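PDB 1ODF: hypothetical 33.3 KDA protein IN ade3-ser2 intergenic region from Saccharomyces cerevisiae, which probably acts as an ATP-dependent P-loop kinase of still unknown substrate specificity, with a fold closely resembling that of bacterial pantothenate kinase. Local coordinates for residues Leu9-Glu14 against Arg279-Thr284; Glu22-Gly27 against Glu57-Glu62; Glu85-Lys88 against Leu92-Gly95. One frame throughout, in Å; residues are numbered along the deposited sequence.

Interaction 1 (Leu9-Glu14 against Arg279-Thr284); sequences LDYTIE and RNVYST
Y11 of the first long helix, 8-24, lays its ring against V281 and T284 of strand 281-287, the antiparallel edge strand of the mixed sheet in this P-loop kinase fold. A helix laid on one face of a sheet can thus reach the outermost strand with a single aromatic side chain. The apolar part of the contact is small: Y11 CE1 meets V281 CG1 at 4.1 Å, the methyl approaching the ring obliquely. With Y11 CG anti to the carbonyl carbon (chi1 -74°), the ring leaves the helix toward the strand, and it also touches L273 on the neighbouring strand 269-275. T12, one residue on, packs instead on L271 of that strand and on I51 of helix 44-59, so the helix spans both elements.

The polar part is a hydroxyl over an aromatic face. T284 OG1 stands 3.8 Å above the plane of the Y11 ring, over its centre and almost equally far from its six carbons, and makes no hydrogen bond across the contact. A bound glycerol, probably from the crystallisation liquor, lies close to T284. The nearest ring atoms to T284 OG1 are Y11 CD2 and Y11 CE2, both at 4.0 Å.

Interaction 2 (Glu22-Gly27 against Glu57-Glu62); sequences EWFETG and EKYGGE
F24 and Y59, each near the C-terminal end of its helix, form the one aromatic pair that makes the whole contact between the two helix ends. The rings form an edge-to-face, T-shaped stack with centroids 5.4 Å apart and planes at 71°. F24 supplies the edge. Its CE1 corner comes down on one face of Y59, displaced from the ring centre toward the rim, and the closest approach is 3.7 Å, from F24 CE1 to Y59 CE2. The neighbouring F24 CD1 also faces Y59 CE2, at 4.0 Å, while Y59 CZ lies in the plane of the F24 ring at its edge. In such a pair the slightly positive C-H rim of one ring probably meets the electron-rich face of the other.

Both side chains set out with CG anti to the carbonyl carbon (chi1 -74° in F24), which carries the two rings out from their backbones toward each other; the CA atoms of F24 and Y59 remain 11.4 Å apart. The helices concerned are 8-24, which precedes the first strand of the sheet, and 44-59, which follows the P-loop in the strand-loop-helix unit of this kinase fold. Here their C-terminal ends are joined, away from the predicted ATP site.

The F24 ring has a second partner in K63, with which it forms a cation-pi pair, and Y59 packs also on I20 and P21 of helix 8-24. G27 and G60 are the first residues to leave helical angles, both with positive phi, which in G27 by itself favours glycine. A type I turn runs from F24 to G27, closed by G27 N to F24 O at 3.0 Å, and E62 N returns to Y59 O at 2.7 Å.

Interaction 3 (Glu85-Lys88 against Leu92-Gly95); sequences EQFK and LLQG
L93 and F87 form the tight half of this contact. One methyl of the leucine, CD1, sits over a face of the phenylalanine ring as a CH-pi contact, 3.9 Å from L93 CD1 to the centroid of the F87 ring and 29° off the ring normal. The methyl is displaced toward the root of the ring: its closest neighbours include F87 CD2, at 3.6 Å from L93 CD1, and it also reaches back to F87 CB. F87 is the first residue to leave the helical conformation at the end of helix 77-86. The loop after helix 77-86 thus folds back on the helix terminus, and the F87 ring also packs on D184 and K188 of helix 182-195.

The other half is polar and looser, with K88 exposed at its margin. Q94 bends at chi2 (-53°), bringing its amide to the end of the helix. Q94 NE2 lies 2.8 Å from F87 O, yet the angle is too poor for a hydrogen bond. Its actual acceptors are N84 O, just before the first segment, and N90 O, between the two, while N84 OD1 receives the backbone N-H of G95. The chemistry therefore implies a division of labour: dispersion between methyl and ring probably contributes on one side, while on the other the Q94 amide bonds directionally to backbone carbonyls.

In the fold
From the N terminus, helix 8-24 enters two of the three contacts. Its early turns are joined by interaction 1 to edge strand 281-287, nearly the whole chain later in sequence, so that contact closes the longest loop. Interactions 2 and 3 both fall within that loop and are in series with each other. Interaction 2 closes a much smaller loop through strand 32-37 and the P-loop, tying the end of the same helix to the end of helix 44-59. Interaction 3 is a local closure between helix 77-86 and the loop after it. No two of these loops cross. Interactions 1 and 2 have centres about 23 Å apart, whereas interaction 3 lies across the chain's centre from both.

Interaction 1 (Leu9-Glu14 against Arg279-Thr284)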
ATOM      1  N   LEU A   9       0.463  13.942  -9.925  1.00 39.30           N
ATOM      2  CA  LEU A   9       1.903  13.850 -10.146  1.00 38.33           C
ATOM      3  C   LEU A   9       2.573  15.201  -9.878  1.00 40.09           C
ATOM      4  O   LEU A   9       3.609  15.279  -9.213  1.00 37.76           O
ATOM      5  CB  LEU A   9       2.180  13.445 -11.591  1.00 37.16           C
ATOM      6  CG  LEU A   9       3.300  12.444 -11.902  1.00 39.43           C
ATOM      7  CD1 LEU A   9       3.783  12.721 -13.326  1.00 40.52           C
ATOM      8  CD2 LEU A   9       4.463  12.558 -10.934  1.00 36.82           C
ATOM      9  N   ASP A  10       1.979  16.259 -10.424  1.00 40.40           N
ATOM     10  CA  ASP A  10       2.492  17.607 -10.260  1.00 40.63           C
ATOM     11  C   ASP A  10       2.630  17.953  -8.779  1.00 39.92           C
ATOM     12  O   ASP A  10       3.667  18.453  -8.339  1.00 37.63           O
ATOM     13  CB  ASP A  10       1.544  18.603 -10.931  1.00 44.03           C
ATOM     14  CG  ASP A  10       1.559  18.498 -12.450  1.00 47.03           C
ATOM     15  OD1 ASP A  10       0.633  19.047 -13.080  1.00 48.97           O
ATOM     16  OD2 ASP A  10       2.495  17.882 -13.014  1.00 49.78           O
ATOM     17  N   TYR A  11       1.579  17.680  -8.015  1.00 37.57           N
ATOM     18  CA  TYR A  11       1.599  17.969  -6.596  1.00 37.70           C
ATOM     19  C   TYR A  11       2.595  17.087  -5.862  1.00 35.93           C
ATOM     20  O   TYR A  11       3.325  17.553  -4.987  1.00 33.34           O
ATOM     21  CB  TYR A  11       0.210  17.778  -5.994  1.00 40.21           C
ATOM     22  CG  TYR A  11      -0.754  18.881  -6.352  1.00 44.86           C
ATOM     23  CD1 TYR A  11      -1.815  18.653  -7.229  1.00 45.80           C
ATOM     24  CD2 TYR A  11      -0.602  20.159  -5.816  1.00 46.87           C
ATOM     25  CE1 TYR A  11      -2.702  19.669  -7.561  1.00 47.30           C
ATOM     26  CE2 TYR A  11      -1.480  21.182  -6.140  1.00 48.10           C
ATOM     27  CZ  TYR A  11      -2.528  20.931  -7.012  1.00 49.64           C
ATOM     28  OH  TYR A  11      -3.402  21.947  -7.331  1.00 52.95           O
ATOM     29  N   THR A  12       2.623  15.811  -6.223  1.00 34.36           N
ATOM     30  CA  THR A  12       3.522  14.873  -5.575  1.00 35.87           C
ATOM     31  C   THR A  12       5.002  15.231  -5.771  1.00 35.75           C
ATOM     32  O   THR A  12       5.773  15.211  -4.811  1.00 35.36           O
ATOM     33  CB  THR A  12       3.253  13.441  -6.066  1.00 35.38           C
ATOM     34  OG1 THR A  12       1.888  13.090  -5.781  1.00 36.16           O
ATOM     35  CG2 THR A  12       4.176  12.459  -5.364  1.00 34.84           C
ATOM     36  N   ILE A  13       5.382  15.567  -7.004  1.00 34.50           N
ATOM     37  CA  ILE A  13       6.757  15.935  -7.328  1.00 35.84           C
ATOM     38  C   ILE A  13       7.119  17.227  -6.608  1.00 38.83           C
ATOM     39  O   ILE A  13       8.225  17.383  -6.096  1.00 40.69           O
ATOM     40  CB  ILE A  13       6.938  16.148  -8.856  1.00 36.70           C
ATOM     41  CG1 ILE A  13       6.838  14.806  -9.586  1.00 35.55           C
ATOM     42  CG2 ILE A  13       8.281  16.828  -9.141  1.00 36.32           C
ATOM     43  CD1 ILE A  13       7.014  14.911 -11.090  1.00 33.41           C
ATOM     44  N   GLU A  14       6.172  18.154  -6.589  1.00 39.61           N
ATOM     45  CA  GLU A  14       6.342  19.434  -5.928  1.00 41.09           C
ATOM     46  C   GLU A  14       6.688  19.171  -4.456  1.00 40.51           C
ATOM     47  O   GLU A  14       7.693  19.665  -3.934  1.00 39.36           O
ATOM     48  CB  GLU A  14       5.034  20.213  -6.058  1.00 44.79           C
ATOM     49  CG  GLU A  14       4.904  21.468  -5.222  1.00 50.81           C
ATOM     50  CD  GLU A  14       3.565  22.158  -5.452  1.00 55.38           C
ATOM     51  OE1 GLU A  14       3.309  22.580  -6.607  1.00 57.65           O
ATOM     52  OE2 GLU A  14       2.770  22.270  -4.490  1.00 54.92           O
ATOM     53  N   ARG A 279     -10.465  11.069 -11.250  1.00 61.06           N
ATOM     54  CA  ARG A 279      -9.121  11.176 -10.693  1.00 60.63           C
ATOM     55  C   ARG A 279      -8.654  12.627 -10.713  1.00 58.53           C
ATOM     56  O   ARG A 279      -7.454  12.892 -10.748  1.00 58.85           O
ATOM     57  CB  ARG A 279      -8.124  10.317 -11.480  1.00 62.06           C
ATOM     58  CG  ARG A 279      -8.702   9.028 -12.033  1.00 66.14           C
ATOM     59  CD  ARG A 279      -9.240   8.118 -10.946  1.00 69.04           C
ATOM     60  NE  ARG A 279     -10.050   7.036 -11.506  1.00 72.20           N
ATOM     61  CZ  ARG A 279      -9.616   6.153 -12.403  1.00 72.98           C
ATOM     62  NH1 ARG A 279      -8.368   6.209 -12.856  1.00 74.09           N
ATOM     63  NH2 ARG A 279     -10.438   5.216 -12.857  1.00 73.30           N
ATOM     64  N   ASN A 280      -9.605  13.559 -10.702  1.00 57.62           N
ATOM     65  CA  ASN A 280      -9.284  14.985 -10.698  1.00 56.59           C
ATOM     66  C   ASN A 280      -9.144  15.495  -9.263  1.00 54.23           C
ATOM     67  O   ASN A 280      -9.964  15.178  -8.399  1.00 52.16           O
ATOM     68  CB  ASN A 280     -10.379  15.796 -11.405  1.00 60.85           C
ATOM     69  CG  ASN A 280     -10.333  15.658 -12.920  1.00 63.03           C
ATOM     70  OD1 ASN A 280      -9.313  15.947 -13.555  1.00 64.54           O
ATOM     71  ND2 ASN A 280     -11.448  15.229 -13.507  1.00 64.22           N
ATOM     72  N   VAL A 281      -8.109  16.297  -9.025  1.00 52.19           N
ATOM     73  CA  VAL A 281      -7.843  16.857  -7.703  1.00 51.30           C
ATOM     74  C   VAL A 281      -8.744  18.045  -7.366  1.00 51.41           C
ATOM     75  O   VAL A 281      -8.762  19.043  -8.086  1.00 51.25           O
ATOM     76  CB  VAL A 281      -6.384  17.337  -7.595  1.00 50.64           C
ATOM     77  CG1 VAL A 281      -6.133  17.938  -6.219  1.00 50.92           C
ATOM     78  CG2 VAL A 281      -5.434  16.185  -7.867  1.00 50.15           C
ATOM     79  N   TYR A 282      -9.487  17.939  -6.268  1.00 50.08           N
ATOM     80  CA  TYR A 282     -10.357  19.026  -5.844  1.00 48.69           C
ATOM     81  C   TYR A 282      -9.777  19.744  -4.619  1.00 49.57           C
ATOM     82  O   TYR A 282     -10.151  20.885  -4.323  1.00 49.48           O
ATOM     83  CB  TYR A 282     -11.771  18.503  -5.557  1.00 46.39           C
ATOM     84  CG  TYR A 282     -11.846  17.370  -4.555  1.00 45.69           C
ATOM     85  CD1 TYR A 282     -11.774  17.615  -3.180  1.00 43.24           C
ATOM     86  CD2 TYR A 282     -11.997  16.046  -4.985  1.00 42.86           C
ATOM     87  CE1 TYR A 282     -11.857  16.564  -2.254  1.00 41.76           C
ATOM     88  CE2 TYR A 282     -12.078  14.996  -4.077  1.00 41.50           C
ATOM     89  CZ  TYR A 282     -12.008  15.256  -2.712  1.00 40.90           C
ATOM     90  OH  TYR A 282     -12.094  14.210  -1.818  1.00 36.94           O
ATOM     91  N   SER A 283      -8.861  19.081  -3.912  1.00 48.74           N
ATOM     92  CA  SER A 283      -8.227  19.687  -2.742  1.00 48.97           C
ATOM     93  C   SER A 283      -6.887  19.045  -2.393  1.00 48.46           C
ATOM     94  O   SER A 283      -6.649  17.860  -2.653  1.00 47.43           O
ATOM     95  CB  SER A 283      -9.147  19.631  -1.511  1.00 48.42           C
ATOM     96  OG  SER A 283      -8.917  18.465  -0.736  1.00 50.62           O
ATOM     97  N   THR A 284      -6.024  19.851  -1.786  1.00 47.20           N
ATOM     98  CA  THR A 284      -4.702  19.415  -1.386  1.00 47.04           C
ATOM     99  C   THR A 284      -4.348  19.956  -0.009  1.00 45.83           C
ATOM    100  O   THR A 284      -4.813  21.026   0.385  1.00 44.89           O
ATOM    101  CB  THR A 284      -3.657  19.889  -2.412  1.00 48.38           C
ATOM    102  OG1 THR A 284      -3.719  19.042  -3.567  1.00 54.12           O
ATOM    103  CG2 THR A 284      -2.266  19.843  -1.835  1.00 51.23           C
TER

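Interaction 2 (Glu22-Gly27 against Glu57-Glu62)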
ATOM      1  N   GLU A  22      15.599  18.340   1.714  1.00 32.71           N
ATOM      2  CA  GLU A  22      15.657  18.773   3.103  1.00 33.88           C
ATOM      3  C   GLU A  22      16.022  17.608   4.029  1.00 33.81           C
ATOM      4  O   GLU A  22      16.651  17.803   5.073  1.00 34.53           O
ATOM      5  CB  GLU A  22      14.325  19.411   3.517  1.00 34.62           C
ATOM      6  CG  GLU A  22      14.208  20.877   3.077  1.00 34.83           C
ATOM      7  CD  GLU A  22      12.850  21.503   3.379  1.00 38.77           C
ATOM      8  OE1 GLU A  22      12.152  21.028   4.305  1.00 38.94           O
ATOM      9  OE2 GLU A  22      12.483  22.489   2.695  1.00 40.45           O
ATOM     10  N   TRP A  23      15.628  16.396   3.655  1.00 32.61           N
ATOM     11  CA  TRP A  23      15.980  15.235   4.452  1.00 32.25           C
ATOM     12  C   TRP A  23      17.485  14.949   4.288  1.00 33.55           C
ATOM     13  O   TRP A  23      18.178  14.651   5.258  1.00 31.59           O
ATOM     14  CB  TRP A  23      15.170  14.018   4.007  1.00 32.55           C
ATOM     15  CG  TRP A  23      15.789  12.702   4.421  1.00 29.97           C
ATOM     16  CD1 TRP A  23      16.481  11.831   3.623  1.00 29.98           C
ATOM     17  CD2 TRP A  23      15.755  12.113   5.725  1.00 29.61           C
ATOM     18  NE1 TRP A  23      16.877  10.727   4.349  1.00 30.16           N
ATOM     19  CE2 TRP A  23      16.445  10.872   5.642  1.00 30.82           C
ATOM     20  CE3 TRP A  23      15.210  12.510   6.959  1.00 26.08           C
ATOM     21  CZ2 TRP A  23      16.599  10.022   6.749  1.00 27.04           C
ATOM     22  CZ3 TRP A  23      15.364  11.670   8.059  1.00 26.79           C
ATOM     23  CH2 TRP A  23      16.056  10.435   7.943  1.00 29.06           C
ATOM     24  N   PHE A  24      17.985  15.049   3.056  1.00 33.83           N
ATOM     25  CA  PHE A  24      19.401  14.806   2.789  1.00 35.12           C
ATOM     26  C   PHE A  24      20.294  15.870   3.450  1.00 36.21           C
ATOM     27  O   PHE A  24      21.423  15.589   3.844  1.00 33.30           O
ATOM     28  CB  PHE A  24      19.643  14.754   1.277  1.00 34.04           C
ATOM     29  CG  PHE A  24      19.142  13.487   0.631  1.00 34.85           C
ATOM     30  CD1 PHE A  24      18.626  13.500  -0.661  1.00 33.53           C
ATOM     31  CD2 PHE A  24      19.193  12.274   1.316  1.00 32.48           C
ATOM     32  CE1 PHE A  24      18.165  12.318  -1.267  1.00 33.79           C
ATOM     33  CE2 PHE A  24      18.735  11.085   0.718  1.00 34.29           C
ATOM     34  CZ  PHE A  24      18.222  11.108  -0.573  1.00 32.71           C
ATOM     35  N   GLU A  25      19.775  17.085   3.586  1.00 37.84           N
ATOM     36  CA  GLU A  25      20.537  18.150   4.223  1.00 40.98           C
ATOM     37  C   GLU A  25      20.831  17.812   5.684  1.00 40.08           C
ATOM     38  O   GLU A  25      21.667  18.450   6.314  1.00 40.86           O
ATOM     39  CB  GLU A  25      19.763  19.467   4.180  1.00 43.70           C
ATOM     40  CG  GLU A  25      19.418  19.966   2.798  1.00 48.93           C
ATOM     41  CD  GLU A  25      18.725  21.313   2.843  1.00 52.76           C
ATOM     42  OE1 GLU A  25      17.808  21.489   3.682  1.00 52.26           O
ATOM     43  OE2 GLU A  25      19.098  22.193   2.038  1.00 55.20           O
ATOM     44  N   THR A  26      20.129  16.816   6.220  1.00 40.56           N
ATOM     45  CA  THR A  26      20.302  16.401   7.615  1.00 39.09           C
ATOM     46  C   THR A  26      21.500  15.450   7.795  1.00 39.75           C
ATOM     47  O   THR A  26      21.992  15.259   8.911  1.00 38.06           O
ATOM     48  CB  THR A  26      19.018  15.693   8.161  1.00 38.98           C
ATOM     49  OG1 THR A  26      18.855  14.412   7.529  1.00 34.96           O
ATOM     50  CG2 THR A  26      17.767  16.550   7.901  1.00 39.22           C
ATOM     51  N   GLY A  27      21.958  14.853   6.699  1.00 37.95           N
ATOM     52  CA  GLY A  27      23.081  13.941   6.774  1.00 39.01           C
ATOM     53  C   GLY A  27      22.722  12.552   7.276  1.00 38.56           C
ATOM     54  O   GLY A  27      23.600  11.701   7.433  1.00 35.95           O
ATOM     55  N   GLU A  57      16.161   9.052 -11.868  1.00 52.70           N
ATOM     56  CA  GLU A  57      16.758   9.963 -12.832  1.00 55.40           C
ATOM     57  C   GLU A  57      17.444  11.129 -12.142  1.00 55.22           C
ATOM     58  O   GLU A  57      18.515  11.554 -12.559  1.00 55.24           O
ATOM     59  CB  GLU A  57      15.698  10.498 -13.795  1.00 57.73           C
ATOM     60  CG  GLU A  57      15.047   9.425 -14.653  1.00 63.43           C
ATOM     61  CD  GLU A  57      14.038   9.999 -15.630  1.00 66.36           C
ATOM     62  OE1 GLU A  57      13.094  10.687 -15.175  1.00 67.17           O
ATOM     63  OE2 GLU A  57      14.187   9.759 -16.852  1.00 67.38           O
ATOM     64  N   LYS A  58      16.828  11.645 -11.083  1.00 54.78           N
ATOM     65  CA  LYS A  58      17.402  12.770 -10.359  1.00 53.53           C
ATOM     66  C   LYS A  58      18.685  12.403  -9.617  1.00 52.54           C
ATOM     67  O   LYS A  58      19.718  13.037  -9.804  1.00 52.90           O
ATOM     68  CB  LYS A  58      16.388  13.329  -9.359  1.00 54.48           C
ATOM     69  CG  LYS A  58      15.161  13.981  -9.987  1.00 56.73           C
ATOM     70  CD  LYS A  58      15.071  15.455  -9.603  1.00 60.17           C
ATOM     71  CE  LYS A  58      15.057  15.642  -8.090  1.00 59.78           C
ATOM     72  NZ  LYS A  58      15.180  17.079  -7.697  1.00 63.26           N
ATOM     73  N   TYR A  59      18.619  11.369  -8.786  1.00 51.45           N
ATOM     74  CA  TYR A  59      19.768  10.958  -7.987  1.00 50.96           C
ATOM     75  C   TYR A  59      20.601   9.825  -8.578  1.00 52.77           C
ATOM     76  O   TYR A  59      21.736   9.589  -8.154  1.00 52.42           O
ATOM     77  CB  TYR A  59      19.292  10.591  -6.580  1.00 47.07           C
ATOM     78  CG  TYR A  59      18.610  11.747  -5.880  1.00 43.00           C
ATOM     79  CD1 TYR A  59      17.223  11.918  -5.944  1.00 41.42           C
ATOM     80  CD2 TYR A  59      19.364  12.712  -5.206  1.00 40.76           C
ATOM     81  CE1 TYR A  59      16.604  13.030  -5.356  1.00 42.69           C
ATOM     82  CE2 TYR A  59      18.763  13.820  -4.619  1.00 41.03           C
ATOM     83  CZ  TYR A  59      17.387  13.981  -4.694  1.00 43.73           C
ATOM     84  OH  TYR A  59      16.815  15.092  -4.112  1.00 42.70           O
ATOM     85  N   GLY A  60      20.032   9.131  -9.558  1.00 53.57           N
ATOM     86  CA  GLY A  60      20.733   8.041 -10.210  1.00 53.47           C
ATOM     87  C   GLY A  60      21.777   7.326  -9.378  1.00 53.40           C
ATOM     88  O   GLY A  60      21.439   6.567  -8.466  1.00 54.65           O
ATOM     89  N   GLY A  61      23.046   7.586  -9.678  1.00 53.00           N
ATOM     90  CA  GLY A  61      24.139   6.921  -8.981  1.00 53.11           C
ATOM     91  C   GLY A  61      24.628   7.452  -7.643  1.00 52.91           C
ATOM     92  O   GLY A  61      25.538   6.871  -7.053  1.00 54.79           O
ATOM     93  N   GLU A  62      24.046   8.538  -7.150  1.00 50.96           N
ATOM     94  CA  GLU A  62      24.486   9.091  -5.876  1.00 48.28           C
ATOM     95  C   GLU A  62      23.666   8.575  -4.692  1.00 46.66           C
ATOM     96  O   GLU A  62      24.025   8.796  -3.532  1.00 45.44           O
ATOM     97  CB  GLU A  62      24.423  10.615  -5.926  1.00 48.82           C
ATOM     98  CG  GLU A  62      25.341  11.239  -6.971  1.00 49.46           C
ATOM     99  CD  GLU A  62      26.795  10.863  -6.762  1.00 49.60           C
ATOM    100  OE1 GLU A  62      27.275  10.972  -5.613  1.00 49.02           O
ATOM    101  OE2 GLU A  62      27.460  10.465  -7.746  1.00 50.42           O
TER

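Interaction 3 (Glu85-Lys88 against Leu92-Gly95)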
ATOM      1  N   GLU A  85      -7.582 -22.491   5.412  1.00 63.25           N
ATOM      2  CA  GLU A  85      -8.115 -23.437   6.385  1.00 66.99           C
ATOM      3  C   GLU A  85      -8.028 -22.906   7.810  1.00 67.26           C
ATOM      4  O   GLU A  85      -8.999 -22.986   8.564  1.00 67.25           O
ATOM      5  CB  GLU A  85      -7.367 -24.768   6.280  1.00 70.64           C
ATOM      6  CG  GLU A  85      -5.860 -24.619   6.327  1.00 76.92           C
ATOM      7  CD  GLU A  85      -5.133 -25.929   6.084  1.00 81.41           C
ATOM      8  OE1 GLU A  85      -5.329 -26.529   5.002  1.00 83.68           O
ATOM      9  OE2 GLU A  85      -4.363 -26.354   6.975  1.00 83.70           O
ATOM     10  N   GLN A  86      -6.868 -22.361   8.173  1.00 67.14           N
ATOM     11  CA  GLN A  86      -6.664 -21.814   9.511  1.00 66.20           C
ATOM     12  C   GLN A  86      -7.838 -20.912   9.883  1.00 65.08           C
ATOM     13  O   GLN A  86      -8.315 -20.937  11.015  1.00 65.82           O
ATOM     14  CB  GLN A  86      -5.366 -21.019   9.561  1.00 68.27           C
ATOM     15  CG  GLN A  86      -4.842 -20.763  10.958  1.00 71.16           C
ATOM     16  CD  GLN A  86      -3.668 -19.804  10.960  1.00 73.71           C
ATOM     17  OE1 GLN A  86      -2.742 -19.936  10.154  1.00 74.98           O
ATOM     18  NE2 GLN A  86      -3.695 -18.833  11.868  1.00 74.74           N
ATOM     19  N   PHE A  87      -8.300 -20.117   8.923  1.00 63.55           N
ATOM     20  CA  PHE A  87      -9.435 -19.225   9.144  1.00 63.18           C
ATOM     21  C   PHE A  87     -10.553 -19.631   8.191  1.00 62.84           C
ATOM     22  O   PHE A  87     -11.147 -18.798   7.508  1.00 62.02           O
ATOM     23  CB  PHE A  87      -9.033 -17.767   8.902  1.00 63.14           C
ATOM     24  CG  PHE A  87      -8.041 -17.237   9.903  1.00 63.81           C
ATOM     25  CD1 PHE A  87      -6.707 -17.628   9.859  1.00 63.99           C
ATOM     26  CD2 PHE A  87      -8.449 -16.361  10.907  1.00 64.20           C
ATOM     27  CE1 PHE A  87      -5.789 -17.156  10.798  1.00 64.40           C
ATOM     28  CE2 PHE A  87      -7.538 -15.882  11.855  1.00 63.97           C
ATOM     29  CZ  PHE A  87      -6.204 -16.281  11.798  1.00 64.36           C
ATOM     30  N   LYS A  88     -10.832 -20.929   8.172  1.00 63.41           N
ATOM     31  CA  LYS A  88     -11.849 -21.517   7.306  1.00 64.45           C
ATOM     32  C   LYS A  88     -13.206 -20.812   7.281  1.00 63.05           C
ATOM     33  O   LYS A  88     -13.897 -20.824   6.259  1.00 62.54           O
ATOM     34  CB  LYS A  88     -12.039 -22.994   7.682  1.00 65.94           C
ATOM     35  CG  LYS A  88     -12.466 -23.221   9.133  1.00 69.37           C
ATOM     36  CD  LYS A  88     -12.240 -24.667   9.585  1.00 70.74           C
ATOM     37  CE  LYS A  88     -13.016 -25.669   8.741  1.00 72.38           C
ATOM     38  NZ  LYS A  88     -12.798 -27.075   9.193  1.00 72.44           N
ATOM     39  N   LEU A  92     -13.316 -13.201   4.423  1.00 52.67           N
ATOM     40  CA  LEU A  92     -12.417 -12.129   4.011  1.00 51.01           C
ATOM     41  C   LEU A  92     -10.957 -12.586   3.893  1.00 50.54           C
ATOM     42  O   LEU A  92     -10.150 -11.950   3.206  1.00 51.61           O
ATOM     43  CB  LEU A  92     -12.512 -10.962   4.996  1.00 49.15           C
ATOM     44  CG  LEU A  92     -13.890 -10.304   5.106  1.00 47.38           C
ATOM     45  CD1 LEU A  92     -13.835  -9.188   6.126  1.00 46.97           C
ATOM     46  CD2 LEU A  92     -14.316  -9.764   3.755  1.00 45.78           C
ATOM     47  N   LEU A  93     -10.620 -13.694   4.548  1.00 48.78           N
ATOM     48  CA  LEU A  93      -9.251 -14.193   4.510  1.00 47.69           C
ATOM     49  C   LEU A  93      -9.028 -15.317   3.514  1.00 48.63           C
ATOM     50  O   LEU A  93      -7.903 -15.808   3.358  1.00 47.76           O
ATOM     51  CB  LEU A  93      -8.815 -14.637   5.909  1.00 46.68           C
ATOM     52  CG  LEU A  93      -8.593 -13.471   6.879  1.00 47.81           C
ATOM     53  CD1 LEU A  93      -8.197 -14.010   8.242  1.00 46.68           C
ATOM     54  CD2 LEU A  93      -7.504 -12.532   6.319  1.00 47.12           C
ATOM     55  N   GLN A  94     -10.098 -15.730   2.844  1.00 49.46           N
ATOM     56  CA  GLN A  94      -9.996 -16.787   1.847  1.00 48.82           C
ATOM     57  C   GLN A  94      -9.387 -16.156   0.600  1.00 47.95           C
ATOM     58  O   GLN A  94      -9.979 -15.257  -0.006  1.00 46.94           O
ATOM     59  CB  GLN A  94     -11.379 -17.364   1.525  1.00 49.97           C
ATOM     60  CG  GLN A  94     -12.088 -18.012   2.707  1.00 50.01           C
ATOM     61  CD  GLN A  94     -11.236 -19.066   3.399  1.00 52.97           C
ATOM     62  OE1 GLN A  94     -10.593 -19.892   2.744  1.00 53.45           O
ATOM     63  NE2 GLN A  94     -11.232 -19.046   4.732  1.00 53.31           N
ATOM     64  N   GLY A  95      -8.197 -16.623   0.234  1.00 46.61           N
ATOM     65  CA  GLY A  95      -7.519 -16.087  -0.929  1.00 45.35           C
ATOM     66  C   GLY A  95      -6.758 -14.809  -0.615  1.00 45.15           C
ATOM     67  O   GLY A  95      -7.109 -14.079   0.316  1.00 43.21           O
TER